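Local coordinates for putative acetyltransferase Sthe_0691 (PDB 3SHP), which is a putative acetyltransferase, probably of the GNAT family, expected to pass an acetyl group from acetyl-CoA to an acceptor that is not established, at residues D99-A103 with E130-A136; I126-E130 with A151-A155; A28-D32 with H90-W94; V37-R41 with C76-F80. All blocks are in the same frame, centred on the assembly; numbering follows the deposited sequence.

Interaction 1: D99-A103 with E130-A136; sequences DVLRA and EQRTLAA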
# COMPACT_ATOMS: atom_id res chain seq x y z
N ASP A 99 30.04 -6.15 6.36
CA ASP A 99 30.40 -6.21 7.78
C ASP A 99 31.83 -5.74 8.06
O ASP A 99 32.06 -5.07 9.07
CB ASP A 99 30.17 -7.63 8.32
CG ASP A 99 30.22 -7.71 9.86
OD1 ASP A 99 29.77 -6.77 10.58
OD2 ASP A 99 30.70 -8.74 10.33
N VAL A 100 32.78 -6.11 7.18
CA VAL A 100 34.20 -5.70 7.36
C VAL A 100 34.33 -4.18 7.30
O VAL A 100 35.06 -3.57 8.08
CB VAL A 100 35.16 -6.32 6.27
CG1 VAL A 100 36.63 -5.93 6.52
CG2 VAL A 100 35.08 -7.83 6.23
N LEU A 101 33.60 -3.57 6.37
CA LEU A 101 33.67 -2.14 6.15
C LEU A 101 32.89 -1.37 7.22
O LEU A 101 33.36 -0.35 7.70
CB LEU A 101 33.17 -1.78 4.74
CG LEU A 101 33.92 -2.44 3.57
CD1 LEU A 101 33.37 -1.99 2.24
CD2 LEU A 101 35.36 -2.09 3.59
N ARG A 102 31.71 -1.86 7.60
CA ARG A 102 30.99 -1.33 8.77
C ARG A 102 31.82 -1.36 10.05
O ARG A 102 31.85 -0.40 10.80
CB ARG A 102 29.68 -2.10 9.03
CG ARG A 102 28.71 -1.35 10.00
CD ARG A 102 27.41 -2.11 10.23
NE ARG A 102 27.65 -3.53 10.08
CZ ARG A 102 27.05 -4.32 9.20
NH1 ARG A 102 26.08 -3.84 8.41
NH2 ARG A 102 27.39 -5.59 9.12
N ALA A 103 32.49 -2.48 10.30
CA ALA A 103 33.30 -2.64 11.49
C ALA A 103 34.45 -1.62 11.52
O ALA A 103 34.71 -1.00 12.54
CB ALA A 103 33.85 -4.05 11.57
N GLU A 130 26.15 -9.48 13.16
CA GLU A 130 27.22 -8.64 12.61
C GLU A 130 28.54 -8.81 13.36
O GLU A 130 28.99 -7.92 14.08
CB GLU A 130 26.75 -7.18 12.47
CG GLU A 130 25.73 -7.05 11.34
CD GLU A 130 24.84 -5.80 11.38
OE1 GLU A 130 23.98 -5.70 10.46
OE2 GLU A 130 24.97 -4.93 12.29
N GLN A 131 29.16 -9.97 13.13
CA GLN A 131 30.33 -10.45 13.89
C GLN A 131 31.46 -9.45 14.08
O GLN A 131 31.89 -9.17 15.19
CB GLN A 131 30.92 -11.69 13.21
CG GLN A 131 30.83 -12.94 14.01
CD GLN A 131 31.85 -14.01 13.56
OE1 GLN A 131 32.11 -14.18 12.35
NE2 GLN A 131 32.44 -14.72 14.53
N ARG A 132 31.96 -8.96 12.96
CA ARG A 132 33.07 -8.04 12.96
C ARG A 132 32.68 -6.72 13.60
O ARG A 132 33.45 -6.16 14.38
CB ARG A 132 33.58 -7.85 11.55
CG ARG A 132 34.13 -9.15 10.99
CD ARG A 132 34.58 -8.98 9.58
NE ARG A 132 34.78 -10.27 8.91
CZ ARG A 132 35.91 -10.99 8.96
NH1 ARG A 132 36.96 -10.57 9.67
NH2 ARG A 132 35.98 -12.14 8.31
N THR A 133 31.49 -6.22 13.30
CA THR A 133 31.01 -4.98 13.90
C THR A 133 30.84 -5.15 15.43
O THR A 133 31.22 -4.28 16.21
CB THR A 133 29.70 -4.50 13.22
OG1 THR A 133 29.92 -4.45 11.79
CG2 THR A 133 29.29 -3.12 13.71
N LEU A 134 30.29 -6.28 15.86
CA LEU A 134 30.23 -6.55 17.31
C LEU A 134 31.64 -6.53 17.92
O LEU A 134 31.85 -5.94 19.00
CB LEU A 134 29.56 -7.90 17.58
CG LEU A 134 28.07 -7.94 17.21
CD1 LEU A 134 27.62 -9.38 17.23
CD2 LEU A 134 27.23 -7.07 18.17
N ALA A 135 32.59 -7.17 17.24
CA ALA A 135 33.95 -7.23 17.77
C ALA A 135 34.58 -5.84 17.81
O ALA A 135 35.30 -5.51 18.76
CB ALA A 135 34.81 -8.20 16.98
N ALA A 136 34.30 -5.01 16.80
CA ALA A 136 34.83 -3.64 16.79
C ALA A 136 34.27 -2.88 17.98
O ALA A 136 34.99 -2.13 18.61
CB ALA A 136 34.49 -2.91 15.48
O HOH W 1 32.34 -10.81 8.05

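Interaction 2: I126-E130 with A151-A155; sequences IAADE and AIARA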
# COMPACT_ATOMS: atom_id res chain seq x y z
N ILE A 126 23.64 -2.54 16.64
CA ILE A 126 24.38 -3.59 15.94
C ILE A 126 23.60 -4.90 15.94
O ILE A 126 23.20 -5.39 17.00
CB ILE A 126 25.78 -3.87 16.58
CG1 ILE A 126 26.57 -2.56 16.80
CG2 ILE A 126 26.59 -4.83 15.68
CD1 ILE A 126 27.84 -2.75 17.63
N ALA A 127 23.38 -5.49 14.77
CA ALA A 127 22.59 -6.70 14.70
C ALA A 127 23.42 -7.85 15.25
O ALA A 127 24.63 -7.87 15.08
CB ALA A 127 22.15 -6.99 13.25
N ALA A 128 22.76 -8.83 15.86
CA ALA A 128 23.47 -9.90 16.53
C ALA A 128 24.31 -10.75 15.59
O ALA A 128 25.20 -11.41 16.05
CB ALA A 128 22.52 -10.77 17.39
N ASP A 129 24.05 -10.72 14.28
CA ASP A 129 24.86 -11.54 13.35
C ASP A 129 25.99 -10.72 12.71
O ASP A 129 26.67 -11.19 11.79
CB ASP A 129 23.98 -12.16 12.24
CG ASP A 129 23.16 -11.13 11.51
OD1 ASP A 129 23.26 -9.95 11.89
OD2 ASP A 129 22.41 -11.47 10.57
N GLU A 130 26.15 -9.48 13.16
CA GLU A 130 27.22 -8.64 12.61
C GLU A 130 28.54 -8.81 13.36
O GLU A 130 28.99 -7.92 14.08
CB GLU A 130 26.75 -7.18 12.47
CG GLU A 130 25.73 -7.05 11.34
CD GLU A 130 24.84 -5.80 11.38
OE1 GLU A 130 23.98 -5.70 10.46
OE2 GLU A 130 24.97 -4.93 12.29
N ALA A 151 14.37 -8.64 15.98
CA ALA A 151 13.94 -7.38 15.46
C ALA A 151 14.33 -7.21 14.00
O ALA A 151 13.71 -6.40 13.31
CB ALA A 151 14.51 -6.23 16.31
N ILE A 152 15.34 -7.94 13.53
CA ILE A 152 15.90 -7.70 12.19
C ILE A 152 15.58 -8.86 11.24
O ILE A 152 15.98 -10.01 11.50
CB ILE A 152 17.46 -7.50 12.24
CG1 ILE A 152 17.90 -6.40 13.26
CG2 ILE A 152 18.02 -7.19 10.85
CD1 ILE A 152 17.19 -5.07 13.09
N ALA A 153 14.88 -8.57 10.14
CA ALA A 153 14.64 -9.58 9.08
C ALA A 153 15.92 -9.97 8.34
O ALA A 153 16.67 -9.11 7.92
CB ALA A 153 13.60 -9.06 8.05
N ARG A 154 16.16 -11.27 8.21
CA ARG A 154 17.17 -11.80 7.31
C ARG A 154 16.50 -12.82 6.38
O ARG A 154 15.28 -13.07 6.46
CB ARG A 154 18.32 -12.48 8.11
CG ARG A 154 19.11 -11.57 9.08
CD ARG A 154 19.90 -10.46 8.33
NE ARG A 154 20.85 -9.80 9.22
CZ ARG A 154 21.19 -8.52 9.17
NH1 ARG A 154 20.65 -7.68 8.28
NH2 ARG A 154 22.08 -8.05 10.03
N ALA A 155 17.30 -13.43 5.51
CA ALA A 155 16.77 -14.39 4.59
C ALA A 155 16.42 -15.64 5.38
O ALA A 155 17.30 -16.25 6.01
CB ALA A 155 17.80 -14.69 3.51
O HOH W 2 21.57 -4.81 8.72

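Interaction 3: A28-D32 with H90-W94; sequences AAWFD and HMAPW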
# COMPACT_ATOMS: atom_id res chain seq x y z
N ALA A 28 20.28 7.09 -3.60
CA ALA A 28 18.82 7.17 -3.36
C ALA A 28 18.08 5.84 -3.43
O ALA A 28 17.05 5.65 -2.74
CB ALA A 28 18.15 8.21 -4.29
N ALA A 29 18.57 4.92 -4.26
CA ALA A 29 17.96 3.59 -4.40
C ALA A 29 17.96 2.86 -3.05
O ALA A 29 16.98 2.20 -2.70
CB ALA A 29 18.67 2.78 -5.47
N TRP A 30 19.03 3.01 -2.28
CA TRP A 30 19.08 2.31 -1.00
C TRP A 30 19.14 3.21 0.23
O TRP A 30 18.88 2.75 1.34
CB TRP A 30 20.26 1.35 -0.96
CG TRP A 30 21.58 2.00 -1.20
CD1 TRP A 30 22.15 2.25 -2.42
CD2 TRP A 30 22.49 2.51 -0.21
NE1 TRP A 30 23.36 2.88 -2.25
CE2 TRP A 30 23.60 3.04 -0.91
CE3 TRP A 30 22.48 2.58 1.20
CZ2 TRP A 30 24.69 3.62 -0.25
CZ3 TRP A 30 23.56 3.15 1.86
CH2 TRP A 30 24.66 3.66 1.13
N PHE A 31 19.51 4.46 0.06
CA PHE A 31 19.65 5.30 1.23
C PHE A 31 18.43 6.18 1.41
O PHE A 31 18.10 6.97 0.54
CB PHE A 31 20.90 6.15 1.18
CG PHE A 31 21.07 7.03 2.39
CD1 PHE A 31 21.47 6.50 3.60
CD2 PHE A 31 20.78 8.40 2.31
CE1 PHE A 31 21.61 7.31 4.73
CE2 PHE A 31 20.93 9.23 3.43
CZ PHE A 31 21.34 8.67 4.65
N ASP A 32 17.78 6.04 2.56
CA ASP A 32 16.56 6.78 2.82
C ASP A 32 17.00 8.06 3.51
O ASP A 32 17.53 8.02 4.60
CB ASP A 32 15.63 5.96 3.71
CG ASP A 32 14.26 6.58 3.88
OD1 ASP A 32 14.00 7.69 3.36
OD2 ASP A 32 13.41 5.93 4.54
N HIS A 90 24.15 2.38 7.79
CA HIS A 90 23.37 1.91 6.66
C HIS A 90 24.39 1.59 5.58
O HIS A 90 25.02 2.50 5.06
CB HIS A 90 22.43 3.00 6.14
CG HIS A 90 21.41 3.47 7.13
ND1 HIS A 90 20.21 2.83 7.32
CD2 HIS A 90 21.40 4.54 7.97
CE1 HIS A 90 19.51 3.46 8.24
NE2 HIS A 90 20.21 4.51 8.65
N MSE A 91 24.59 0.31 5.27
CA MSE A 91 25.60 -0.07 4.25
C MSE A 91 24.93 -0.32 2.91
O MSE A 91 23.78 -0.73 2.87
CB MSE A 91 26.38 -1.32 4.69
CG MSE A 91 26.93 -1.20 6.11
SE MSE A 91 28.11 0.33 6.36
CE MSE A 91 29.54 -0.27 5.23
N ALA A 92 25.64 -0.07 1.80
CA ALA A 92 25.07 -0.33 0.49
C ALA A 92 24.77 -1.82 0.35
O ALA A 92 25.57 -2.65 0.75
CB ALA A 92 25.99 0.14 -0.63
N PRO A 93 23.59 -2.15 -0.18
CA PRO A 93 23.17 -3.54 -0.35
C PRO A 93 23.99 -4.32 -1.39
O PRO A 93 24.05 -5.55 -1.32
CB PRO A 93 21.70 -3.43 -0.82
CG PRO A 93 21.65 -2.08 -1.50
CD PRO A 93 22.55 -1.21 -0.62
N TRP A 94 24.60 -3.61 -2.34
CA TRP A 94 25.44 -4.24 -3.36
C TRP A 94 26.84 -4.62 -2.84
O TRP A 94 27.62 -5.23 -3.57
CB TRP A 94 25.58 -3.36 -4.60
CG TRP A 94 25.93 -1.90 -4.33
CD1 TRP A 94 25.05 -0.85 -4.28
CD2 TRP A 94 27.23 -1.34 -4.10
NE1 TRP A 94 25.73 0.33 -4.06
CE2 TRP A 94 27.07 0.06 -3.94
CE3 TRP A 94 28.53 -1.88 -4.05
CZ2 TRP A 94 28.13 0.92 -3.69
CZ3 TRP A 94 29.60 -1.03 -3.82
CH2 TRP A 94 29.39 0.37 -3.62
O HOH W 3 24.98 3.04 -4.38

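Interaction 4: V37-R41 with C76-F80; sequences VNAAR and CRIEF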
# COMPACT_ATOMS: atom_id res chain seq x y z
N VAL A 37 12.93 8.34 13.86
CA VAL A 37 12.66 9.02 15.15
C VAL A 37 13.93 9.29 15.96
O VAL A 37 14.02 10.29 16.66
CB VAL A 37 11.57 8.34 16.02
CG1 VAL A 37 10.22 8.36 15.29
CG2 VAL A 37 11.94 6.88 16.39
N ASN A 38 14.91 8.41 15.83
CA ASN A 38 16.18 8.58 16.51
C ASN A 38 17.23 7.78 15.74
O ASN A 38 16.88 7.11 14.75
CB ASN A 38 16.07 8.10 17.97
CG ASN A 38 15.48 6.70 18.05
OD1 ASN A 38 15.93 5.76 17.37
ND2 ASN A 38 14.45 6.56 18.87
N ALA A 39 18.49 7.87 16.15
CA ALA A 39 19.57 7.09 15.53
C ALA A 39 19.90 5.81 16.30
O ALA A 39 20.69 5.00 15.84
CB ALA A 39 20.82 7.94 15.35
N ALA A 40 19.34 5.64 17.49
CA ALA A 40 19.40 4.33 18.17
C ALA A 40 18.09 4.11 18.92
O ALA A 40 17.79 4.80 19.91
CB ALA A 40 20.60 4.21 19.10
N ARG A 41 17.34 3.13 18.40
CA ARG A 41 16.03 2.67 18.81
C ARG A 41 15.71 2.41 20.29
O ARG A 41 14.56 2.56 20.73
CB ARG A 41 15.86 1.30 18.16
CG ARG A 41 14.84 1.21 17.21
CD ARG A 41 15.02 -0.11 16.51
NE ARG A 41 16.01 0.06 15.46
CZ ARG A 41 15.98 -0.52 14.26
NH1 ARG A 41 16.97 -0.27 13.40
NH2 ARG A 41 14.97 -1.33 13.92
N CYS A 76 26.86 6.70 8.19
CA CYS A 76 26.72 6.55 9.62
C CYS A 76 25.83 7.69 10.06
O CYS A 76 26.20 8.87 9.93
CB CYS A 76 28.09 6.62 10.30
SG CYS A 76 27.94 6.57 12.10
N ARG A 77 24.65 7.35 10.58
CA ARG A 77 23.75 8.39 11.07
C ARG A 77 23.94 8.63 12.56
O ARG A 77 23.85 7.72 13.37
CB ARG A 77 22.30 8.06 10.76
CG ARG A 77 21.43 9.28 11.00
CD ARG A 77 19.95 9.03 10.76
NE ARG A 77 19.61 8.77 9.37
CZ ARG A 77 19.34 9.71 8.46
NH1 ARG A 77 19.41 11.02 8.78
NH2 ARG A 77 19.00 9.35 7.22
N ILE A 78 24.21 9.88 12.92
CA ILE A 78 24.47 10.19 14.30
C ILE A 78 23.45 11.21 14.81
O ILE A 78 23.14 12.19 14.13
CB ILE A 78 25.88 10.79 14.48
CG1 ILE A 78 26.96 9.86 13.89
CG2 ILE A 78 26.15 11.07 15.96
CD1 ILE A 78 28.33 10.55 13.71
N GLU A 79 22.96 10.98 16.04
CA GLU A 79 22.05 11.93 16.69
C GLU A 79 22.62 12.35 18.05
O GLU A 79 22.81 11.50 18.92
CB GLU A 79 20.63 11.32 16.81
CG GLU A 79 19.67 12.10 17.68
CD GLU A 79 18.59 11.23 18.35
OE1 GLU A 79 18.69 9.98 18.37
OE2 GLU A 79 17.63 11.84 18.88
N PHE A 80 22.94 13.62 18.20
CA PHE A 80 23.42 14.11 19.50
C PHE A 80 22.26 14.63 20.31
O PHE A 80 21.34 15.28 19.78
CB PHE A 80 24.46 15.25 19.37
CG PHE A 80 25.78 14.81 18.80
CD1 PHE A 80 26.16 15.23 17.53
CD2 PHE A 80 26.63 13.98 19.52
CE1 PHE A 80 27.37 14.83 16.98
CE2 PHE A 80 27.86 13.56 18.97
CZ PHE A 80 28.22 13.99 17.69
O HOH W 4 15.00 12.14 18.24

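Interaction 1: D99-A103 with E130-A136
Asp99 on helix 98-116 reaches with its carboxylate to the first turn of helix 131-139. CG is anti to the backbone N (chi1 -167°), which sends the carboxylate there. OD2 accepts the amide Arg132 N at 2.9 Å, and OD1 takes three donors: Thr133 OG1 at 2.6 Å, met nearly head-on, Thr133 N at 3.3 Å, and Arg102 NH2 at 3.0 Å, the last a salt bridge within helix 98-116. Arg102 bends at its third torsion, which swings the guanidinium edge round to Thr133, and NE gives OG1 a nearly straight, in-plane bond of 3.0 Å. The hydroxyl thus donates to Asp99 and accepts from Arg102. Over one guanidinium face the Glu130 carboxylate is stacked, planes 16° apart, with Glu130 CD 3.4 Å above the Arg102 plane, completing a salt-bridge network. Glu130 OE1 lies well out of that plane, so this long pairing is one of charge alone; the carboxylate's firmer partners are Ala127, Arg154 and Lys47 of the second subunit. Ala103 CB meets Ala136 CB at 4.1 Å. The two helices lie nearly parallel (17° between the short segments). Leu101 and Arg102 rest on strand 84-91, Thr133 and Leu134 on strand 121-127.

Interaction 2: I126-E130 with A151-A155
Arg154 grips Asp129 in a side-on, two-nitrogen salt bridge that ties the type I beta turn of residues 127-130 to the strand segment 153-154. The turn joins strand 121-127 to helix 131-139 in what is probably a GNAT fold. NE donates to Asp129 OD2 at 2.7 Å, and NH2 to Asp129 OD1 at 2.9 Å in an almost straight bond (175°). Each carboxylate oxygen uses its syn lone pair, and the two flat groups are nearly coplanar. Asp129 CG sits between its own backbone N and carbonyl carbon (chi1 54°), and the side chain meets the arginine coming from the opposite direction. A second N-H of NH2 goes to Glu130 OE1 at 3.1 Å, reaching that oxygen from above the carboxylate plane. The third guanidinium nitrogen, NH1, gives its bond to water 2, which donates in turn to Glu130 OE1, so every guanidinium nitrogen has an acceptor.

Glu130 OE1 also forms a salt bridge with Lys47 of the second subunit, and the cationic groups around it would probably stabilise its negative charge. Glu130 OE2 takes the amide of Ala127 at 3.0 Å, while the turn itself is closed by the bond from Glu130 N to Ala127 O. Apolar contact is slight: Ala127 CB touches Ile152 CG1. At Ala151 and Ile152 a classic beta bulge opposite Val159 interrupts the strand edge, just where the chain turns a corner. Ile152 CG2 lies 3.7 Å above one face of the Arg154 guanidinium, offset toward its rim.

Interaction 3: A28-D32 with H90-W94
Trp30 lays one face of its indole on Ala92 and Pro93, and no direct hydrogen bond crosses the contact. Ala92 CA sits 3.7 Å from the centroid of the Trp30 six-membered ring, almost on the ring normal, a CH-pi contact. Pro93 CD makes another with the five-membered ring and comes within 3.4 Å of Trp30 CG. The indole lies there because its CG falls between the backbone N and the carbonyl carbon (chi1 57°). Phe31 CB takes the opposite face. At the indole edge, His90 O approaches Trp30 CZ3 at 3.6 Å, and the Phe31 ring nears the His90 ring. Trp94 turns an edge toward the Trp30 face in an offset T-shaped pair, planes at 84°, and Ala92 CB backs the Trp94 ring. Water 3 accepts from Trp30 NE1 at 2.7 Å and from Trp94 NE1 at 2.8 Å, in both ring planes. Farther out, the second subunit stacks His25 on Trp94 and packs Phe45 on Pro93. A loop tryptophan following helix 21-26 thus lies by CH-pi contacts over the Ala92-Pro93 end of strand 84-91, in what is probably a GNAT fold, while Phe31 reaches Leu61 of strand 58-66.

Interaction 4: V37-R41 with C76-F80
Ala39 packs its methyl directly onto strand 72-80, and this is the close side of the contact: CB lies 3.6 Å from Arg77 O and 3.7 Å from Glu79 CB. Beside it, Ala39 N donates to Glu79 OE1 at 3.1 Å in a fairly straight bond (165°), arriving from above the carboxylate plane, 44° out of it. Asn38 CB comes in on the same oxygen at 3.2 Å. Glu79 can reach the loop because its CG is anti to the backbone N (chi1 169°) and the chain runs extended from there to the carboxylate. Its strongest polar partner comes from outside, Arg149 of the fifth subunit, which forms a salt bridge with OE1. Strand 72-80 lies between strands 58-66 and 84-91, antiparallel to both, in the mixed sheet of a probable GNAT fold; Arg77 and Glu79 turn toward the loop that leads from helix 21-26 to strand 43-44, and Ile78 turns the other way. Asn38 O bonds to Arg88 on the neighbouring strand 84-91, adding a second tie between loop and sheet. The looser side is at Val37, which has no direct contact with residues 76-80. There water 4 sits 2.6 Å from Val37 O and 2.7 Å from Glu79 OE2. Val37 packs on Arg158 of the fifth subunit and His157 of the fourth.

How the interactions relate
Interactions 1 and 2 lie 12 Å apart between centres and share Glu130, which joins the salt bridge of Arg154 to a weak, long pairing with Arg102. Interaction 3 meets interaction 1 where selenomethionine Met91 CE packs 3.6 Å from Arg102 N. Interactions 3 and 4 meet at Arg77, whose NH2 lies 3.5 Å from Phe31 CZ. The bound tartrate, in a pocket of Phe35, Arg58 and Trp59, is nearer interaction 4: the side chain of Arg77 is about 7 Å from it and that of Phe31 about 10 Å. In GNAT enzymes acetyl-CoA typically binds between two splayed parallel strands, probably 84-91 and 121-127 here, near which interactions 1 to 3 lie; no cofactor is bound in this structure.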